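Local coordinates for protein Endonuclease/exonuclease/phosphatase (Beutenbergia cavernae DSM 12333, PDB 4RUW) that belongs to the endonuclease/exonuclease/phosphatase family, with a DNase I-like domain joined to an Ig-like domain, and carries a bound zinc ion, at residues A226-T240 with D292-F304. Sequence-based numbering, arbitrary orientation.
Sequences ARVPSVLAGDLNIWT and DRRIDYVFATPAF
Leu232 and Phe299 form the central hydrogen-bonded pair of an antiparallel ladder, with Phe299 N to Leu232 O at 2.8 Å and nearly straight (175°). Gly234 and Tyr297 repeat the two-way pairing, and at the start of strand 230-233 Ser230 N donates to a side chain, Thr301 OG1 (3.0 Å), held between its own backbone N and carbonyl carbon (chi1 60°), while Thr301 N returns a bond to Ser230 O. A water ties Thr301 OG1 to Ala226 O and Ala303 N.

On the face carrying Tyr297 and Phe299, and in the loops past the strand ends, side chains make the contact. Tyr297 OH donates to Ile238 O at 2.7 Å; this carbonyl lies at the edge of the ring, near its plane, as does Thr240 CG2. Leu236 CD1 reaches both Tyr297 CD2 (3.8 Å) and Phe299 CE2 (3.7 Å), bridging the two rings. Asp292 CB sits over the six-membered ring of Trp239 in a CH-pi contact, 3.6 Å from its centroid, while Ile295 CG2 meets the indole edge at CD1.

On the face opposite Tyr297 and Phe299, Asp235 and Asp296 form a non-hydrogen-bonded pair, their OD2 atoms 4.3 Å apart; Asn62 ND2 bonds Asp235 OD2, and Thr278 OG1 and His321 ND1 bond Asp296 OD1.

Strand 230-233 lies between 296-300 and the parallel strand 192-200 in one sheet of the DNase I-like fold, with helix 251-260 packed against Ile238, Tyr297 and Phe299.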
# COMPACT_ATOMS: atom_id res chain seq x y z
N ALA A 226 -12.49 7.33 1.36
CA ALA A 226 -11.47 8.31 1.72
C ALA A 226 -11.99 9.44 2.62
O ALA A 226 -11.20 10.21 3.16
CB ALA A 226 -10.80 8.88 0.48
N ARG A 227 -13.30 9.51 2.81
CA ARG A 227 -13.89 10.52 3.68
C ARG A 227 -13.64 10.23 5.16
O ARG A 227 -13.78 11.13 5.99
CB ARG A 227 -15.39 10.64 3.44
CG ARG A 227 -15.76 11.06 2.03
CD ARG A 227 -17.26 10.93 1.79
NE ARG A 227 -17.71 9.55 1.96
CZ ARG A 227 -18.98 9.16 1.86
NH1 ARG A 227 -19.93 10.04 1.61
NH2 ARG A 227 -19.29 7.88 2.03
N VAL A 228 -13.29 8.99 5.50
CA VAL A 228 -13.02 8.63 6.89
C VAL A 228 -11.60 8.11 6.99
O VAL A 228 -11.07 7.58 6.02
CB VAL A 228 -14.03 7.58 7.43
CG1 VAL A 228 -15.46 8.08 7.28
CG2 VAL A 228 -13.84 6.21 6.75
N PRO A 229 -10.96 8.27 8.16
CA PRO A 229 -9.58 7.79 8.29
C PRO A 229 -9.48 6.30 7.99
O PRO A 229 -10.11 5.49 8.68
CB PRO A 229 -9.25 8.09 9.76
CG PRO A 229 -10.11 9.29 10.07
CD PRO A 229 -11.40 9.02 9.35
N SER A 230 -8.69 5.94 6.98
CA SER A 230 -8.55 4.55 6.57
C SER A 230 -7.14 4.29 6.08
O SER A 230 -6.45 5.19 5.59
CB SER A 230 -9.52 4.21 5.43
OG SER A 230 -10.84 4.65 5.68
N VAL A 231 -6.73 3.03 6.19
CA VAL A 231 -5.50 2.57 5.57
C VAL A 231 -5.80 1.33 4.73
O VAL A 231 -6.72 0.58 5.03
CB VAL A 231 -4.37 2.28 6.59
CG1 VAL A 231 -3.98 3.55 7.31
CG2 VAL A 231 -4.78 1.20 7.58
N LEU A 232 -5.03 1.16 3.66
CA LEU A 232 -5.10 -0.01 2.80
C LEU A 232 -3.69 -0.58 2.77
O LEU A 232 -2.75 0.12 2.39
CB LEU A 232 -5.56 0.37 1.40
CG LEU A 232 -5.38 -0.70 0.31
CD1 LEU A 232 -6.17 -1.97 0.63
CD2 LEU A 232 -5.76 -0.15 -1.05
N ALA A 233 -3.55 -1.83 3.17
CA ALA A 233 -2.22 -2.39 3.30
C ALA A 233 -2.18 -3.82 2.81
O ALA A 233 -3.14 -4.57 2.93
CB ALA A 233 -1.74 -2.32 4.74
N GLY A 234 -1.02 -4.20 2.29
CA GLY A 234 -0.74 -5.57 1.96
C GLY A 234 0.16 -5.73 0.77
O GLY A 234 0.72 -4.76 0.23
N ASP A 235 0.31 -6.98 0.35
CA ASP A 235 1.12 -7.34 -0.79
C ASP A 235 0.26 -7.19 -2.04
O ASP A 235 -0.52 -8.07 -2.40
CB ASP A 235 1.57 -8.79 -0.60
CG ASP A 235 2.46 -9.30 -1.72
OD1 ASP A 235 2.67 -8.59 -2.72
OD2 ASP A 235 2.95 -10.46 -1.58
N LEU A 236 0.38 -6.03 -2.68
CA LEU A 236 -0.41 -5.78 -3.88
C LEU A 236 0.20 -6.43 -5.11
O LEU A 236 -0.45 -6.49 -6.16
CB LEU A 236 -0.61 -4.28 -4.10
CG LEU A 236 -1.28 -3.54 -2.94
CD1 LEU A 236 -1.52 -2.09 -3.31
CD2 LEU A 236 -2.58 -4.22 -2.50
N ASN A 237 1.44 -6.90 -4.99
CA ASN A 237 2.07 -7.65 -6.08
C ASN A 237 2.25 -6.84 -7.36
O ASN A 237 2.35 -7.41 -8.46
CB ASN A 237 1.31 -8.96 -6.37
CG ASN A 237 1.95 -10.16 -5.72
OD1 ASN A 237 3.18 -10.29 -5.71
ND2 ASN A 237 1.13 -11.05 -5.18
N ILE A 238 2.27 -5.52 -7.23
CA ILE A 238 2.52 -4.63 -8.35
C ILE A 238 3.63 -3.66 -7.99
O ILE A 238 3.70 -3.21 -6.84
CB ILE A 238 1.24 -3.85 -8.78
CG1 ILE A 238 0.71 -2.96 -7.65
CG2 ILE A 238 0.18 -4.82 -9.28
CD1 ILE A 238 -0.46 -2.08 -8.07
N TRP A 239 4.49 -3.35 -8.94
CA TRP A 239 5.37 -2.20 -8.81
C TRP A 239 4.54 -0.93 -8.99
O TRP A 239 3.36 -0.99 -9.37
CB TRP A 239 6.42 -2.18 -9.90
CG TRP A 239 7.38 -3.32 -9.98
CD1 TRP A 239 7.40 -4.48 -9.24
CD2 TRP A 239 8.50 -3.39 -10.87
NE1 TRP A 239 8.48 -5.26 -9.64
CE2 TRP A 239 9.16 -4.60 -10.63
CE3 TRP A 239 8.99 -2.52 -11.85
CZ2 TRP A 239 10.29 -4.98 -11.35
CZ3 TRP A 239 10.11 -2.89 -12.56
CH2 TRP A 239 10.75 -4.11 -12.31
N THR A 240 5.15 0.22 -8.78
CA THR A 240 4.46 1.47 -9.07
C THR A 240 4.48 1.82 -10.56
O THR A 240 3.65 2.61 -11.01
CB THR A 240 5.03 2.66 -8.28
OG1 THR A 240 6.42 2.79 -8.57
CG2 THR A 240 4.83 2.46 -6.79
N ASP A 292 13.28 -1.69 -7.69
CA ASP A 292 11.90 -1.53 -8.14
C ASP A 292 10.94 -2.51 -7.46
O ASP A 292 9.72 -2.33 -7.54
CB ASP A 292 11.80 -1.70 -9.65
CG ASP A 292 12.74 -0.78 -10.39
OD1 ASP A 292 12.71 0.44 -10.12
OD2 ASP A 292 13.54 -1.28 -11.21
N ARG A 293 11.48 -3.54 -6.81
CA ARG A 293 10.67 -4.63 -6.26
C ARG A 293 10.07 -4.30 -4.89
O ARG A 293 10.24 -5.04 -3.91
CB ARG A 293 11.45 -5.94 -6.26
CG ARG A 293 11.64 -6.48 -7.67
CD ARG A 293 12.31 -7.82 -7.69
NE ARG A 293 12.22 -8.41 -9.03
CZ ARG A 293 12.86 -9.50 -9.41
NH1 ARG A 293 13.66 -10.14 -8.55
NH2 ARG A 293 12.71 -9.96 -10.65
N ARG A 294 9.38 -3.17 -4.85
CA ARG A 294 8.60 -2.74 -3.70
C ARG A 294 7.15 -3.04 -4.05
O ARG A 294 6.57 -2.37 -4.92
CB ARG A 294 8.80 -1.24 -3.45
CG ARG A 294 8.08 -0.71 -2.23
CD ARG A 294 8.45 0.73 -1.94
NE ARG A 294 7.91 1.65 -2.94
CZ ARG A 294 6.78 2.34 -2.80
NH1 ARG A 294 6.04 2.20 -1.70
NH2 ARG A 294 6.37 3.17 -3.75
N ILE A 295 6.59 -4.07 -3.42
CA ILE A 295 5.27 -4.57 -3.80
C ILE A 295 4.33 -4.72 -2.60
O ILE A 295 3.18 -5.13 -2.77
CB ILE A 295 5.37 -5.91 -4.59
CG1 ILE A 295 6.04 -7.00 -3.74
CG2 ILE A 295 6.10 -5.72 -5.92
CD1 ILE A 295 5.99 -8.37 -4.39
N ASP A 296 4.83 -4.39 -1.41
CA ASP A 296 4.04 -4.37 -0.19
C ASP A 296 3.88 -2.90 0.18
O ASP A 296 4.87 -2.17 0.20
CB ASP A 296 4.77 -5.08 0.93
CG ASP A 296 4.96 -6.57 0.67
OD1 ASP A 296 5.94 -6.97 -0.00
OD2 ASP A 296 4.14 -7.37 1.17
N TYR A 297 2.64 -2.46 0.43
CA TYR A 297 2.34 -1.05 0.56
C TYR A 297 1.49 -0.76 1.79
O TYR A 297 0.71 -1.60 2.25
CB TYR A 297 1.53 -0.57 -0.64
CG TYR A 297 2.21 -0.63 -1.99
CD1 TYR A 297 2.83 0.49 -2.52
CD2 TYR A 297 2.18 -1.79 -2.75
CE1 TYR A 297 3.42 0.46 -3.76
CE2 TYR A 297 2.77 -1.83 -4.00
CZ TYR A 297 3.39 -0.70 -4.50
OH TYR A 297 3.97 -0.71 -5.74
N VAL A 298 1.59 0.48 2.27
CA VAL A 298 0.60 1.06 3.16
C VAL A 298 0.11 2.35 2.51
O VAL A 298 0.89 3.29 2.33
CB VAL A 298 1.18 1.36 4.57
CG1 VAL A 298 0.12 2.02 5.43
CG2 VAL A 298 1.69 0.07 5.20
N PHE A 299 -1.16 2.36 2.12
CA PHE A 299 -1.81 3.55 1.58
C PHE A 299 -2.69 4.17 2.65
O PHE A 299 -3.29 3.44 3.45
CB PHE A 299 -2.67 3.19 0.36
CG PHE A 299 -1.88 2.94 -0.89
CD1 PHE A 299 -1.53 4.00 -1.73
CD2 PHE A 299 -1.48 1.66 -1.25
CE1 PHE A 299 -0.80 3.79 -2.88
CE2 PHE A 299 -0.74 1.45 -2.41
CZ PHE A 299 -0.40 2.52 -3.22
N ALA A 300 -2.76 5.49 2.68
CA ALA A 300 -3.56 6.19 3.70
C ALA A 300 -4.45 7.23 3.04
O ALA A 300 -4.10 7.80 2.00
CB ALA A 300 -2.67 6.83 4.76
N THR A 301 -5.59 7.50 3.67
CA THR A 301 -6.52 8.51 3.20
C THR A 301 -6.04 9.92 3.59
O THR A 301 -5.09 10.05 4.37
CB THR A 301 -7.92 8.24 3.76
OG1 THR A 301 -7.87 8.26 5.19
CG2 THR A 301 -8.44 6.88 3.27
N PRO A 302 -6.66 10.97 3.03
CA PRO A 302 -6.06 12.31 3.16
C PRO A 302 -5.95 12.85 4.59
O PRO A 302 -5.11 13.72 4.81
CB PRO A 302 -6.99 13.19 2.32
CG PRO A 302 -7.49 12.25 1.26
CD PRO A 302 -7.72 10.96 2.00
N ALA A 303 -6.75 12.36 5.53
CA ALA A 303 -6.66 12.86 6.90
C ALA A 303 -5.32 12.55 7.56
O ALA A 303 -4.94 13.20 8.54
CB ALA A 303 -7.80 12.32 7.76
N PHE A 304 -4.61 11.55 7.05
CA PHE A 304 -3.31 11.18 7.60
C PHE A 304 -2.16 11.98 7.02
O PHE A 304 -2.12 12.25 5.82
CB PHE A 304 -3.03 9.70 7.37
CG PHE A 304 -3.78 8.78 8.27
CD1 PHE A 304 -3.38 8.61 9.59
CD2 PHE A 304 -4.87 8.07 7.81
CE1 PHE A 304 -4.06 7.77 10.43
CE2 PHE A 304 -5.55 7.21 8.64
CZ PHE A 304 -5.14 7.06 9.96
O HOH W 1 -9.36 10.62 5.34
O HOH W 2 9.37 -8.17 -10.15
O HOH W 3 7.49 -0.62 -6.94
O HOH W 4 7.70 4.02 -6.60